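Local coordinates for brefeldin A esterase (PDB 1JKM), which hydrolyses the macrolide lactone brefeldin A and belongs, as a serine esterase related to mammalian hormone-sensitive lipase, to the alpha/beta hydrolase family, at residues Asp78-Ser83 with Leu137-Ser142; Glu85-Val90 with Ile95-Phe100; His159-Gly164 with Ala270-Ala275; Ala170-Val175 with Leu212-Gly217; Tyr229-Glu234 with Pro277-Glu282. One frame throughout, in Å; residues are numbered along the deposited sequence.

Contact 1. Residues Asp78-Ser83 with Leu137-Ser142; sequences DDVETS and LAAAGS
Val80, at the start of strand 80-88, packs its methyl groups against two successive alanines in the last turn of helix 128-139. The meeting is purely apolar. Val80 CG2 spans the alanine pair, lying 3.9 Å from Ala138 CB and 4.1 Å from Ala139 CB, while CG1 reaches Ala138 CB alone, at 4.1 Å. The valine torsion explains this division: with CG1 anti to the backbone N (chi1 161°), Val80 CG2 stands beside that nitrogen and also lies 3.9 Å from Ala139 N. Small alanine side chains let the strand come close, the CA atoms of Val80 and Ala139 being 6.3 Å apart.

Hydrogen bonds shape each partner separately. The chain enters the strand through an inverse gamma turn centred on Asp79. Past the alanines, Gly141 leaves the helical conformation with positive phi, and its N donates to Ala138 O over 2.8 Å. A salt bridge joins Asp78 OD1 to Arg132, earlier on the same helix.

Phe100 of the adjoining strand 94-102 touches both Val80 and Ala138, so the contact sets an edge strand of the sheet against helix 128-139, whose Leu137 packs on helix 340-359 and strand 109-114.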
# COMPACT_ATOMS: atom_id res chain seq x y z
N ASP B 78 2.71 20.37 -14.32
CA ASP B 78 2.29 21.67 -13.81
C ASP B 78 2.16 22.73 -14.89
O ASP B 78 1.90 23.90 -14.58
CB ASP B 78 3.22 22.17 -12.70
CG ASP B 78 3.02 21.39 -11.41
OD1 ASP B 78 1.85 21.22 -10.99
OD2 ASP B 78 4.02 20.94 -10.82
N ASP B 79 2.14 22.34 -16.16
CA ASP B 79 2.16 23.33 -17.23
C ASP B 79 0.72 23.62 -17.67
O ASP B 79 0.24 23.24 -18.73
CB ASP B 79 3.06 22.97 -18.39
CG ASP B 79 3.04 21.55 -18.89
OD1 ASP B 79 2.97 20.58 -18.10
OD2 ASP B 79 3.12 21.40 -20.13
N VAL B 80 -0.01 24.23 -16.74
CA VAL B 80 -1.46 24.34 -16.79
C VAL B 80 -1.76 25.81 -16.56
O VAL B 80 -1.09 26.41 -15.71
CB VAL B 80 -2.11 23.45 -15.71
CG1 VAL B 80 -3.55 23.84 -15.39
CG2 VAL B 80 -2.07 22.00 -16.20
N GLU B 81 -2.62 26.39 -17.38
CA GLU B 81 -3.13 27.70 -16.99
C GLU B 81 -4.58 27.64 -16.52
O GLU B 81 -5.38 26.74 -16.80
CB GLU B 81 -2.94 28.73 -18.08
CG GLU B 81 -2.86 28.30 -19.52
CD GLU B 81 -2.97 29.55 -20.39
OE1 GLU B 81 -1.92 30.21 -20.56
OE2 GLU B 81 -4.10 29.85 -20.86
N THR B 82 -4.87 28.64 -15.71
CA THR B 82 -6.08 28.73 -14.90
C THR B 82 -6.73 30.07 -15.16
O THR B 82 -6.08 31.07 -15.49
CB THR B 82 -5.68 28.65 -13.41
OG1 THR B 82 -4.62 29.62 -13.29
CG2 THR B 82 -5.12 27.28 -13.01
N SER B 83 -8.05 30.10 -15.13
CA SER B 83 -8.78 31.36 -15.26
C SER B 83 -10.05 31.14 -14.47
O SER B 83 -10.28 29.98 -14.07
CB SER B 83 -9.07 31.64 -16.73
OG SER B 83 -9.76 30.52 -17.27
N LEU B 137 -5.73 16.46 -14.42
CA LEU B 137 -6.63 16.12 -15.54
C LEU B 137 -6.37 17.05 -16.71
O LEU B 137 -6.39 16.59 -17.86
CB LEU B 137 -8.08 16.24 -15.07
CG LEU B 137 -8.67 15.18 -14.17
CD1 LEU B 137 -10.14 15.50 -13.87
CD2 LEU B 137 -8.56 13.80 -14.81
N ALA B 138 -6.17 18.36 -16.43
CA ALA B 138 -5.81 19.28 -17.52
C ALA B 138 -4.50 18.94 -18.20
O ALA B 138 -4.39 18.96 -19.45
CB ALA B 138 -5.72 20.71 -16.94
N ALA B 139 -3.48 18.55 -17.42
CA ALA B 139 -2.17 18.21 -18.00
C ALA B 139 -2.21 16.94 -18.84
O ALA B 139 -1.44 16.81 -19.80
CB ALA B 139 -1.11 18.08 -16.91
N ALA B 140 -3.19 16.07 -18.61
CA ALA B 140 -3.44 14.92 -19.46
C ALA B 140 -4.14 15.31 -20.76
O ALA B 140 -4.35 14.47 -21.62
CB ALA B 140 -4.23 13.89 -18.68
N GLY B 141 -4.61 16.55 -20.90
CA GLY B 141 -5.12 17.04 -22.18
C GLY B 141 -6.62 17.35 -22.13
O GLY B 141 -7.38 16.94 -23.02
N SER B 142 -7.09 17.97 -21.07
CA SER B 142 -8.52 18.20 -20.87
C SER B 142 -8.72 19.70 -20.58
O SER B 142 -7.74 20.32 -20.16
CB SER B 142 -9.05 17.39 -19.70
OG SER B 142 -8.79 16.00 -19.88

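Contact 2. Residues Glu85-Val90 with Ile95-Phe100; sequences ETILGV and ITLHVF
Glu85 and Leu97 exchange both of their backbone bonds, as do Ile87 and Ile95, giving this beta hairpin two antiparallel hydrogen-bonded pairs with the non-hydrogen-bonded pair Thr86-Thr96 between them. Glu85 N donates to Leu97 O over 2.9 Å. The return bond, Leu97 N to Glu85 O at 2.8 Å, is almost straight at hydrogen (173°). At the second pair the bond from Ile95 N to Ile87 O is the shorter, at 2.7 Å. Its counterpart, from Ile87 N to Ile95 O, measures 3.1 Å. Two of these acceptors gain a further, weaker donor: Thr86 CA lies 3.4 Å from Ile95 O and Thr96 CA 3.5 Å from Glu85 O. The backbone of Thr96, turned to the other side, bonds with Asp148.

Ile87 CG1 sits between its backbone N and carbonyl carbon (chi1 67°) and from there meets Ile95 CB at 3.8 Å. Nearer the turn, Ile95 CD1 rests on the bare CA of Gly89, 3.7 Å away.

Strand 94-102 is thus held between strands 80-88 and 143-147, and the face bearing Ile87, Ile95 and Leu97 is packed by Asp167, Ala171 and Trp174 of helix 163-177.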
# COMPACT_ATOMS: atom_id res chain seq x y z
N GLU B 85 -14.38 32.24 -13.99
CA GLU B 85 -15.57 32.81 -14.60
C GLU B 85 -16.62 32.90 -13.49
O GLU B 85 -16.54 32.13 -12.53
CB GLU B 85 -16.13 31.99 -15.74
CG GLU B 85 -15.25 31.78 -16.94
CD GLU B 85 -15.28 32.86 -18.00
OE1 GLU B 85 -16.03 33.85 -17.88
OE2 GLU B 85 -14.52 32.70 -19.00
N THR B 86 -17.52 33.86 -13.59
CA THR B 86 -18.65 33.88 -12.65
C THR B 86 -19.94 33.78 -13.44
O THR B 86 -20.03 34.38 -14.52
CB THR B 86 -18.60 35.18 -11.83
OG1 THR B 86 -17.33 35.27 -11.14
CG2 THR B 86 -19.74 35.24 -10.85
N ILE B 87 -20.85 32.89 -13.09
CA ILE B 87 -22.20 32.88 -13.62
C ILE B 87 -23.20 33.05 -12.49
O ILE B 87 -22.82 32.96 -11.31
CB ILE B 87 -22.48 31.53 -14.35
CG1 ILE B 87 -22.51 30.38 -13.36
CG2 ILE B 87 -21.45 31.31 -15.45
CD1 ILE B 87 -22.79 29.00 -13.91
N LEU B 88 -24.47 33.24 -12.80
CA LEU B 88 -25.49 33.28 -11.75
C LEU B 88 -26.34 32.02 -11.73
O LEU B 88 -26.72 31.51 -12.79
CB LEU B 88 -26.42 34.49 -11.92
CG LEU B 88 -25.79 35.86 -11.62
CD1 LEU B 88 -25.83 36.74 -12.86
CD2 LEU B 88 -26.53 36.50 -10.46
N GLY B 89 -26.73 31.59 -10.54
CA GLY B 89 -27.56 30.40 -10.41
C GLY B 89 -29.00 30.81 -10.11
O GLY B 89 -29.41 31.97 -10.20
N VAL B 90 -29.78 29.85 -9.64
CA VAL B 90 -31.24 29.96 -9.65
C VAL B 90 -31.77 30.96 -8.64
O VAL B 90 -32.87 31.51 -8.79
CB VAL B 90 -31.77 28.52 -9.49
CG1 VAL B 90 -33.17 28.40 -8.95
CG2 VAL B 90 -31.69 27.86 -10.88
N ILE B 95 -21.90 32.12 -8.95
CA ILE B 95 -21.24 30.80 -8.91
C ILE B 95 -19.86 30.94 -9.54
O ILE B 95 -19.72 31.25 -10.72
CB ILE B 95 -22.07 29.71 -9.60
CG1 ILE B 95 -23.44 29.49 -8.95
CG2 ILE B 95 -21.29 28.38 -9.52
CD1 ILE B 95 -24.37 28.61 -9.75
N THR B 96 -18.79 30.73 -8.75
CA THR B 96 -17.46 30.78 -9.40
C THR B 96 -17.17 29.48 -10.14
O THR B 96 -17.38 28.41 -9.60
CB THR B 96 -16.35 31.01 -8.36
OG1 THR B 96 -16.76 32.13 -7.57
CG2 THR B 96 -15.02 31.28 -9.03
N LEU B 97 -16.68 29.60 -11.36
CA LEU B 97 -16.11 28.47 -12.09
C LEU B 97 -14.60 28.65 -12.17
O LEU B 97 -14.14 29.73 -12.56
CB LEU B 97 -16.69 28.35 -13.49
CG LEU B 97 -18.20 28.25 -13.65
CD1 LEU B 97 -18.54 28.11 -15.13
CD2 LEU B 97 -18.82 27.11 -12.87
N HIS B 98 -13.87 27.60 -11.82
CA HIS B 98 -12.41 27.63 -11.93
C HIS B 98 -11.94 26.77 -13.10
O HIS B 98 -12.26 25.57 -13.11
CB HIS B 98 -11.80 27.06 -10.65
CG HIS B 98 -12.03 27.83 -9.40
ND1 HIS B 98 -13.06 27.57 -8.53
CD2 HIS B 98 -11.33 28.86 -8.84
CE1 HIS B 98 -13.01 28.40 -7.50
NE2 HIS B 98 -11.96 29.19 -7.67
N VAL B 99 -11.36 27.36 -14.11
CA VAL B 99 -11.02 26.76 -15.38
C VAL B 99 -9.52 26.49 -15.52
O VAL B 99 -8.64 27.32 -15.34
CB VAL B 99 -11.43 27.67 -16.56
CG1 VAL B 99 -11.10 27.05 -17.91
CG2 VAL B 99 -12.92 27.99 -16.51
N PHE B 100 -9.18 25.24 -15.85
CA PHE B 100 -7.82 24.75 -15.98
C PHE B 100 -7.60 24.22 -17.39
O PHE B 100 -8.45 23.46 -17.89
CB PHE B 100 -7.64 23.55 -15.02
CG PHE B 100 -7.87 23.86 -13.58
CD1 PHE B 100 -9.15 23.90 -13.04
CD2 PHE B 100 -6.79 24.08 -12.74
CE1 PHE B 100 -9.37 24.18 -11.71
CE2 PHE B 100 -7.00 24.35 -11.39
CZ PHE B 100 -8.27 24.40 -10.88

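Contact 3. Residues His159-Gly164 with Ala270-Ala275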
# COMPACT_ATOMS: atom_id res chain seq x y z
N HIS B 159 -27.68 25.50 3.34
CA HIS B 159 -28.20 25.43 1.98
C HIS B 159 -28.55 23.99 1.60
O HIS B 159 -27.85 23.37 0.80
CB HIS B 159 -27.30 25.99 0.89
CG HIS B 159 -26.78 27.37 1.13
ND1 HIS B 159 -25.53 27.58 1.69
CD2 HIS B 159 -27.32 28.60 0.93
CE1 HIS B 159 -25.33 28.88 1.81
NE2 HIS B 159 -26.39 29.51 1.35
N PRO B 160 -29.59 23.45 2.20
CA PRO B 160 -30.01 22.08 1.96
C PRO B 160 -30.54 21.87 0.55
O PRO B 160 -30.62 22.72 -0.32
CB PRO B 160 -31.06 21.88 3.06
CG PRO B 160 -31.72 23.23 3.12
CD PRO B 160 -30.54 24.17 3.10
N PHE B 161 -30.81 20.60 0.23
CA PHE B 161 -31.27 20.20 -1.10
C PHE B 161 -32.52 21.04 -1.42
O PHE B 161 -33.34 21.09 -0.51
CB PHE B 161 -31.68 18.74 -0.95
CG PHE B 161 -32.29 18.18 -2.20
CD1 PHE B 161 -31.47 17.69 -3.21
CD2 PHE B 161 -33.67 18.18 -2.38
CE1 PHE B 161 -32.02 17.17 -4.36
CE2 PHE B 161 -34.21 17.67 -3.55
CZ PHE B 161 -33.39 17.16 -4.54
N PRO B 162 -32.59 21.63 -2.59
CA PRO B 162 -31.69 21.32 -3.70
C PRO B 162 -30.73 22.35 -4.18
O PRO B 162 -30.33 22.31 -5.36
CB PRO B 162 -32.72 21.13 -4.86
CG PRO B 162 -33.58 22.35 -4.60
CD PRO B 162 -33.89 22.15 -3.13
N SER B 163 -30.20 23.27 -3.35
CA SER B 163 -29.36 24.33 -3.84
C SER B 163 -28.10 23.88 -4.58
O SER B 163 -27.84 24.45 -5.63
CB SER B 163 -28.92 25.26 -2.69
OG SER B 163 -30.07 25.70 -1.98
N GLY B 164 -27.33 22.91 -4.05
CA GLY B 164 -26.12 22.53 -4.80
C GLY B 164 -26.38 21.89 -6.17
O GLY B 164 -25.66 22.19 -7.14
N ALA B 270 -35.64 11.47 1.41
CA ALA B 270 -34.85 10.27 1.65
C ALA B 270 -34.91 9.26 0.51
O ALA B 270 -33.98 8.45 0.32
CB ALA B 270 -35.30 9.63 2.95
N GLU B 271 -36.04 9.17 -0.22
CA GLU B 271 -36.15 8.22 -1.32
C GLU B 271 -36.38 8.93 -2.63
O GLU B 271 -36.77 8.39 -3.66
CB GLU B 271 -37.21 7.14 -1.02
CG GLU B 271 -36.71 6.21 0.09
CD GLU B 271 -37.50 4.95 0.28
OE1 GLU B 271 -38.50 4.74 -0.46
OE2 GLU B 271 -37.16 4.12 1.17
N ASP B 272 -36.00 10.21 -2.68
CA ASP B 272 -35.91 10.99 -3.89
C ASP B 272 -34.58 10.78 -4.61
O ASP B 272 -33.55 11.30 -4.18
CB ASP B 272 -36.05 12.47 -3.49
CG ASP B 272 -36.01 13.47 -4.60
OD1 ASP B 272 -35.68 13.14 -5.75
OD2 ASP B 272 -36.31 14.68 -4.37
N PRO B 273 -34.64 10.30 -5.85
CA PRO B 273 -33.46 10.01 -6.66
C PRO B 273 -32.62 11.22 -7.01
O PRO B 273 -31.43 11.03 -7.29
CB PRO B 273 -34.02 9.41 -7.96
CG PRO B 273 -35.46 9.80 -7.93
CD PRO B 273 -35.81 9.62 -6.46
N ILE B 274 -33.18 12.44 -7.03
CA ILE B 274 -32.31 13.60 -7.24
C ILE B 274 -31.43 13.89 -6.03
O ILE B 274 -30.38 14.55 -6.16
CB ILE B 274 -33.13 14.84 -7.65
CG1 ILE B 274 -34.10 14.43 -8.77
CG2 ILE B 274 -32.24 16.01 -8.07
CD1 ILE B 274 -33.49 14.16 -10.11
N ALA B 275 -31.90 13.58 -4.85
CA ALA B 275 -31.11 13.71 -3.64
C ALA B 275 -30.19 12.49 -3.48
O ALA B 275 -29.03 12.62 -3.07
CB ALA B 275 -31.98 13.75 -2.37
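Phe161 lays one face of its ring over the methyl of Ala275, whose CB stands 4.1 Å from the ring centroid and 18° off the normal, a CH-pi contact displaced toward the rim. The opposite face is taken by CB of Pro162, the next residue, which follows a cis peptide bond. With CG anti to the backbone N (chi1 175°), the ring extends from its own loop to the turn at 272-275. Ile274 CG2 meets the ring at its edge, in the ring plane, 3.9 Å from Phe161 CZ, the two side chains crossing at about a right angle. The carboxylate of Asp272 lies obliquely beside the ring and nearly perpendicular to it, Asp272 OD2 coming to 3.7 Å from Phe161 CE2.

The other carboxylate oxygen has work within its own turn: Asp272 OD1 accepts from Ile274 N over 2.9 Å, met from above the carboxylate plane, which makes an Asx turn. His269 also brings its ring against Phe161, and Ile274 continues onto helix 194-208.

No hydrogen bond joins the two segments. The approach to helix 163-177 and the loop after helix 253-263 therefore meet through dispersion and one CH-pi contact, while the hydrogen bond of the Asx turn stays inside the turn.

Contact 4. Residues Ala170-Val175 with Leu212-Gly217; sequences AAVLWV and LDAIDG
The backbones come nearest at Leu173 and Ala214, CA to CA 6.3 Å, where helix 163-177 passes the short 3-10 turn 212-214. Val172 and Leu173, successive on the helix, then reach across with different atoms. Val172 uses CG1, which lies anti to the backbone N (chi1 164°) and meets Ile215 CG1 at 3.7 Å, the closest approach of the contact. Ile215 CD1 follows at 4.0 Å from the same methyl, the two branched side chains crossing at about a right angle. Val172 CG1 also comes within 4.2 Å of Ala214 CB. That methyl receives a second neighbour, Leu173 CD2, at 4.1 Å; the leucine sets out across the line between the segments, and its extended chain carries one terminal methyl over to the alanine.

Nothing polar passes between the segments. The backbone bonds stay within each of them, as where Ile215 N closes the turn on Leu212 O. Beyond the apolar patch Asp216 is firmly engaged, with Arg361, Arg179 and the backbone N of Val187 as partners.

Residues 212-217 are the return path of the beta-alpha-beta crossover that runs from strand 184-192 through helix 194-208 to the parallel neighbour 217-221. The first strand and the helix probably correspond to the unit that carries the nucleophile elbow in alpha/beta hydrolases. Val172 touches this unit directly, at Val189 on the strand and Thr202 on the helix, and Ile215 packs on Thr203, so helix 163-177 lies against both the crossover helix and the sheet beneath it.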
# COMPACT_ATOMS: atom_id res chain seq x y z
N ALA B 170 -26.91 24.55 -13.30
CA ALA B 170 -26.57 25.83 -13.95
C ALA B 170 -25.22 25.83 -14.64
O ALA B 170 -25.05 26.29 -15.79
CB ALA B 170 -26.64 26.96 -12.92
N ALA B 171 -24.16 25.38 -13.94
CA ALA B 171 -22.82 25.37 -14.53
C ALA B 171 -22.69 24.45 -15.73
O ALA B 171 -22.07 24.83 -16.73
CB ALA B 171 -21.84 24.90 -13.43
N VAL B 172 -23.28 23.25 -15.67
CA VAL B 172 -23.22 22.34 -16.82
C VAL B 172 -23.88 22.97 -18.04
O VAL B 172 -23.29 22.99 -19.11
CB VAL B 172 -23.83 20.96 -16.50
CG1 VAL B 172 -24.15 20.12 -17.73
CG2 VAL B 172 -22.87 20.15 -15.61
N LEU B 173 -25.08 23.52 -17.89
CA LEU B 173 -25.74 24.22 -19.00
C LEU B 173 -24.97 25.41 -19.53
O LEU B 173 -24.77 25.56 -20.75
CB LEU B 173 -27.12 24.70 -18.54
CG LEU B 173 -28.11 23.62 -18.12
CD1 LEU B 173 -29.45 24.26 -17.75
CD2 LEU B 173 -28.29 22.56 -19.20
N TRP B 174 -24.36 26.21 -18.64
CA TRP B 174 -23.47 27.27 -19.11
C TRP B 174 -22.32 26.79 -19.96
O TRP B 174 -21.91 27.36 -20.98
CB TRP B 174 -22.95 28.06 -17.89
CG TRP B 174 -22.21 29.29 -18.29
CD1 TRP B 174 -22.73 30.54 -18.49
CD2 TRP B 174 -20.80 29.39 -18.55
NE1 TRP B 174 -21.73 31.41 -18.85
CE2 TRP B 174 -20.54 30.73 -18.89
CE3 TRP B 174 -19.75 28.48 -18.52
CZ2 TRP B 174 -19.25 31.17 -19.21
CZ3 TRP B 174 -18.48 28.92 -18.83
CH2 TRP B 174 -18.24 30.26 -19.17
N VAL B 175 -21.66 25.72 -19.48
CA VAL B 175 -20.52 25.16 -20.20
C VAL B 175 -20.98 24.63 -21.55
O VAL B 175 -20.30 24.85 -22.54
CB VAL B 175 -19.84 24.04 -19.37
CG1 VAL B 175 -18.72 23.37 -20.14
CG2 VAL B 175 -19.29 24.59 -18.06
N LEU B 212 -30.78 16.82 -21.50
CA LEU B 212 -29.84 15.69 -21.48
C LEU B 212 -28.77 15.81 -22.56
O LEU B 212 -27.61 15.40 -22.35
CB LEU B 212 -30.55 14.36 -21.60
CG LEU B 212 -30.22 13.22 -20.63
CD1 LEU B 212 -30.59 11.87 -21.19
CD2 LEU B 212 -28.78 13.26 -20.15
N ASP B 213 -29.03 16.48 -23.68
CA ASP B 213 -28.00 16.71 -24.69
C ASP B 213 -26.81 17.53 -24.26
O ASP B 213 -25.83 17.70 -25.00
CB ASP B 213 -28.67 17.39 -25.91
CG ASP B 213 -29.23 18.74 -25.48
OD1 ASP B 213 -30.29 18.72 -24.81
OD2 ASP B 213 -28.61 19.77 -25.78
N ALA B 214 -26.84 18.20 -23.11
CA ALA B 214 -25.75 18.99 -22.60
C ALA B 214 -24.61 18.04 -22.12
O ALA B 214 -23.51 18.55 -22.02
CB ALA B 214 -26.20 19.86 -21.43
N ILE B 215 -24.91 16.79 -21.82
CA ILE B 215 -23.94 15.91 -21.13
C ILE B 215 -23.62 14.72 -22.03
O ILE B 215 -24.45 13.86 -22.32
CB ILE B 215 -24.54 15.41 -19.79
CG1 ILE B 215 -24.70 16.60 -18.84
CG2 ILE B 215 -23.69 14.32 -19.13
CD1 ILE B 215 -25.69 16.43 -17.73
N ASP B 216 -22.35 14.59 -22.42
CA ASP B 216 -21.84 13.51 -23.26
C ASP B 216 -21.42 12.26 -22.46
O ASP B 216 -21.67 11.16 -22.97
CB ASP B 216 -20.63 14.01 -24.06
CG ASP B 216 -21.02 15.15 -25.00
OD1 ASP B 216 -21.99 14.96 -25.76
OD2 ASP B 216 -20.36 16.20 -24.98
N GLY B 217 -21.38 12.32 -21.14
CA GLY B 217 -20.98 11.12 -20.37
C GLY B 217 -20.73 11.50 -18.92
O GLY B 217 -20.69 12.71 -18.60

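Contact 5. Residues Tyr229-Glu234 with Pro277-Glu282; sequences YAWDHE and PYFASE
Trp231 pushes the far edge of its six-membered ring toward two successive aromatic residues, Tyr278 and Phe279. Its CH2 lies 3.9 Å from Tyr278 CE2, which meets the indole edge in the ring plane. CZ2, the neighbouring atom, comes to 4.1 Å from Phe279 CZ, and here each ring offers its edge to the other. The contact as a whole is small, burying 90 Å² between the segments. Its firmer half is on the side of the 3-10 turn. There Tyr278 lays its own edge on Phe279, Tyr278 CD2 standing 3.8 Å above the phenyl plane and offset toward the rim. CG of the buried tyrosine is anti to the backbone N (chi1 180°), a torsion that brings Tyr278 CE2 to the indole edge; its OH is hydrogen-bonded to Glu239, and its carbonyl receives Arg311.

Both segments belong to the helical excursion between strands 217-221 and 291-296, consistent with the cap-forming insertion found after the sixth strand of many alpha/beta hydrolases. Leu240, just past helix 233-239, touches both Trp231 and Tyr278.

On the looser side, Trp231, which is partly exposed, takes a cation-pi contact from Arg235. Exposed Asp232 is the N-cap of helix 233-239, its OD2 bonded to Arg235 N, while His233 and Glu234 begin the helix on the solvent side.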
# COMPACT_ATOMS: atom_id res chain seq x y z
N TYR B 229 -26.88 5.72 5.92
CA TYR B 229 -25.82 5.44 6.92
C TYR B 229 -26.40 5.31 8.30
O TYR B 229 -25.78 4.69 9.15
CB TYR B 229 -24.68 6.47 6.81
CG TYR B 229 -24.54 6.75 5.31
CD1 TYR B 229 -24.12 5.69 4.47
CD2 TYR B 229 -24.89 7.95 4.77
CE1 TYR B 229 -24.05 5.92 3.10
CE2 TYR B 229 -24.83 8.18 3.40
CZ TYR B 229 -24.41 7.14 2.58
OH TYR B 229 -24.33 7.36 1.21
N ALA B 230 -27.62 5.80 8.54
CA ALA B 230 -28.26 5.53 9.83
C ALA B 230 -29.14 4.30 9.80
O ALA B 230 -29.72 4.03 10.87
CB ALA B 230 -29.01 6.77 10.32
N TRP B 231 -29.26 3.54 8.73
CA TRP B 231 -30.11 2.35 8.76
C TRP B 231 -29.60 1.38 9.83
O TRP B 231 -28.41 1.35 10.15
CB TRP B 231 -30.18 1.64 7.42
CG TRP B 231 -30.72 2.36 6.22
CD1 TRP B 231 -31.49 3.48 6.17
CD2 TRP B 231 -30.51 1.96 4.85
NE1 TRP B 231 -31.77 3.81 4.87
CE2 TRP B 231 -31.18 2.89 4.04
CE3 TRP B 231 -29.81 0.90 4.24
CZ2 TRP B 231 -31.16 2.82 2.64
CZ3 TRP B 231 -29.82 0.82 2.86
CH2 TRP B 231 -30.49 1.77 2.09
N ASP B 232 -30.49 0.58 10.42
CA ASP B 232 -30.10 -0.34 11.48
C ASP B 232 -29.14 -1.40 10.95
O ASP B 232 -29.02 -1.59 9.75
CB ASP B 232 -31.33 -1.02 12.10
CG ASP B 232 -32.10 -1.84 11.08
OD1 ASP B 232 -32.97 -1.28 10.39
OD2 ASP B 232 -31.82 -3.05 10.97
N HIS B 233 -28.54 -2.18 11.84
CA HIS B 233 -27.51 -3.13 11.47
C HIS B 233 -28.05 -4.16 10.48
O HIS B 233 -27.40 -4.45 9.47
CB HIS B 233 -26.93 -3.79 12.72
CG HIS B 233 -25.89 -4.84 12.46
ND1 HIS B 233 -24.54 -4.54 12.37
CD2 HIS B 233 -25.99 -6.18 12.26
CE1 HIS B 233 -23.86 -5.64 12.13
NE2 HIS B 233 -24.71 -6.65 12.07
N GLU B 234 -29.25 -4.68 10.73
CA GLU B 234 -29.78 -5.73 9.89
C GLU B 234 -30.07 -5.24 8.48
O GLU B 234 -29.86 -6.05 7.57
CB GLU B 234 -31.04 -6.42 10.45
CG GLU B 234 -30.71 -7.84 10.88
CD GLU B 234 -31.63 -8.93 10.38
OE1 GLU B 234 -32.79 -8.63 10.01
OE2 GLU B 234 -31.21 -10.11 10.36
N PRO B 277 -29.54 9.19 -5.56
CA PRO B 277 -29.63 8.40 -6.78
C PRO B 277 -29.55 6.90 -6.64
O PRO B 277 -30.12 6.22 -7.54
CB PRO B 277 -28.47 8.91 -7.64
CG PRO B 277 -28.25 10.31 -7.15
CD PRO B 277 -28.43 10.18 -5.66
N TYR B 278 -29.33 6.32 -5.48
CA TYR B 278 -29.53 4.90 -5.22
C TYR B 278 -31.01 4.53 -5.43
O TYR B 278 -31.28 3.36 -5.69
CB TYR B 278 -29.15 4.56 -3.78
CG TYR B 278 -29.28 3.16 -3.29
CD1 TYR B 278 -28.49 2.10 -3.78
CD2 TYR B 278 -30.21 2.84 -2.31
CE1 TYR B 278 -28.62 0.81 -3.32
CE2 TYR B 278 -30.36 1.57 -1.83
CZ TYR B 278 -29.56 0.55 -2.34
OH TYR B 278 -29.76 -0.70 -1.83
N PHE B 279 -31.92 5.48 -5.25
CA PHE B 279 -33.35 5.14 -5.37
C PHE B 279 -33.89 5.41 -6.77
O PHE B 279 -35.11 5.24 -6.97
CB PHE B 279 -34.17 5.96 -4.34
CG PHE B 279 -33.86 5.45 -2.96
CD1 PHE B 279 -34.52 4.35 -2.46
CD2 PHE B 279 -32.86 6.06 -2.19
CE1 PHE B 279 -34.23 3.86 -1.20
CE2 PHE B 279 -32.58 5.57 -0.93
CZ PHE B 279 -33.25 4.47 -0.45
N ALA B 280 -33.09 5.82 -7.74
CA ALA B 280 -33.53 5.91 -9.12
C ALA B 280 -34.03 4.55 -9.62
O ALA B 280 -33.48 3.49 -9.29
CB ALA B 280 -32.41 6.49 -9.97
N SER B 281 -35.23 4.53 -10.23
CA SER B 281 -35.69 3.27 -10.82
C SER B 281 -35.05 3.07 -12.20
O SER B 281 -34.60 4.03 -12.84
CB SER B 281 -37.23 3.31 -10.94
OG SER B 281 -37.49 4.37 -11.85
N GLU B 282 -35.16 1.86 -12.74
CA GLU B 282 -34.65 1.60 -14.09
C GLU B 282 -35.29 2.45 -15.15
O GLU B 282 -34.61 2.95 -16.07
CB GLU B 282 -34.80 0.11 -14.44
CG GLU B 282 -33.94 -0.75 -13.52
CD GLU B 282 -34.12 -2.24 -13.66
OE1 GLU B 282 -34.64 -2.67 -14.72
OE2 GLU B 282 -33.71 -2.96 -12.71

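Contacts 1 and 2 share strand 80-88, contact 2 lying within the chain loop that contact 1 closes, and Ser83 and Val99 bond between them. Contact 2 alone is held by hydrogen bonds across its segments, as befits neighbouring strands; the others rely on side-chain packing. Contact 4 is buried and purely aliphatic, whereas the other four are only partly buried. Contact 4 abuts contact 2 through Trp174 and Ala171 and shares helix 163-177 with contact 3. In contacts 3 and 5, away from the sheet, aromatic rings replace aliphatic branches; they alternate along the chain and touch where Phe279 meets Ala270 and Glu271. Contacts 1 and 5, centres about 37 Å apart, lie on opposite sides of the chain's centre.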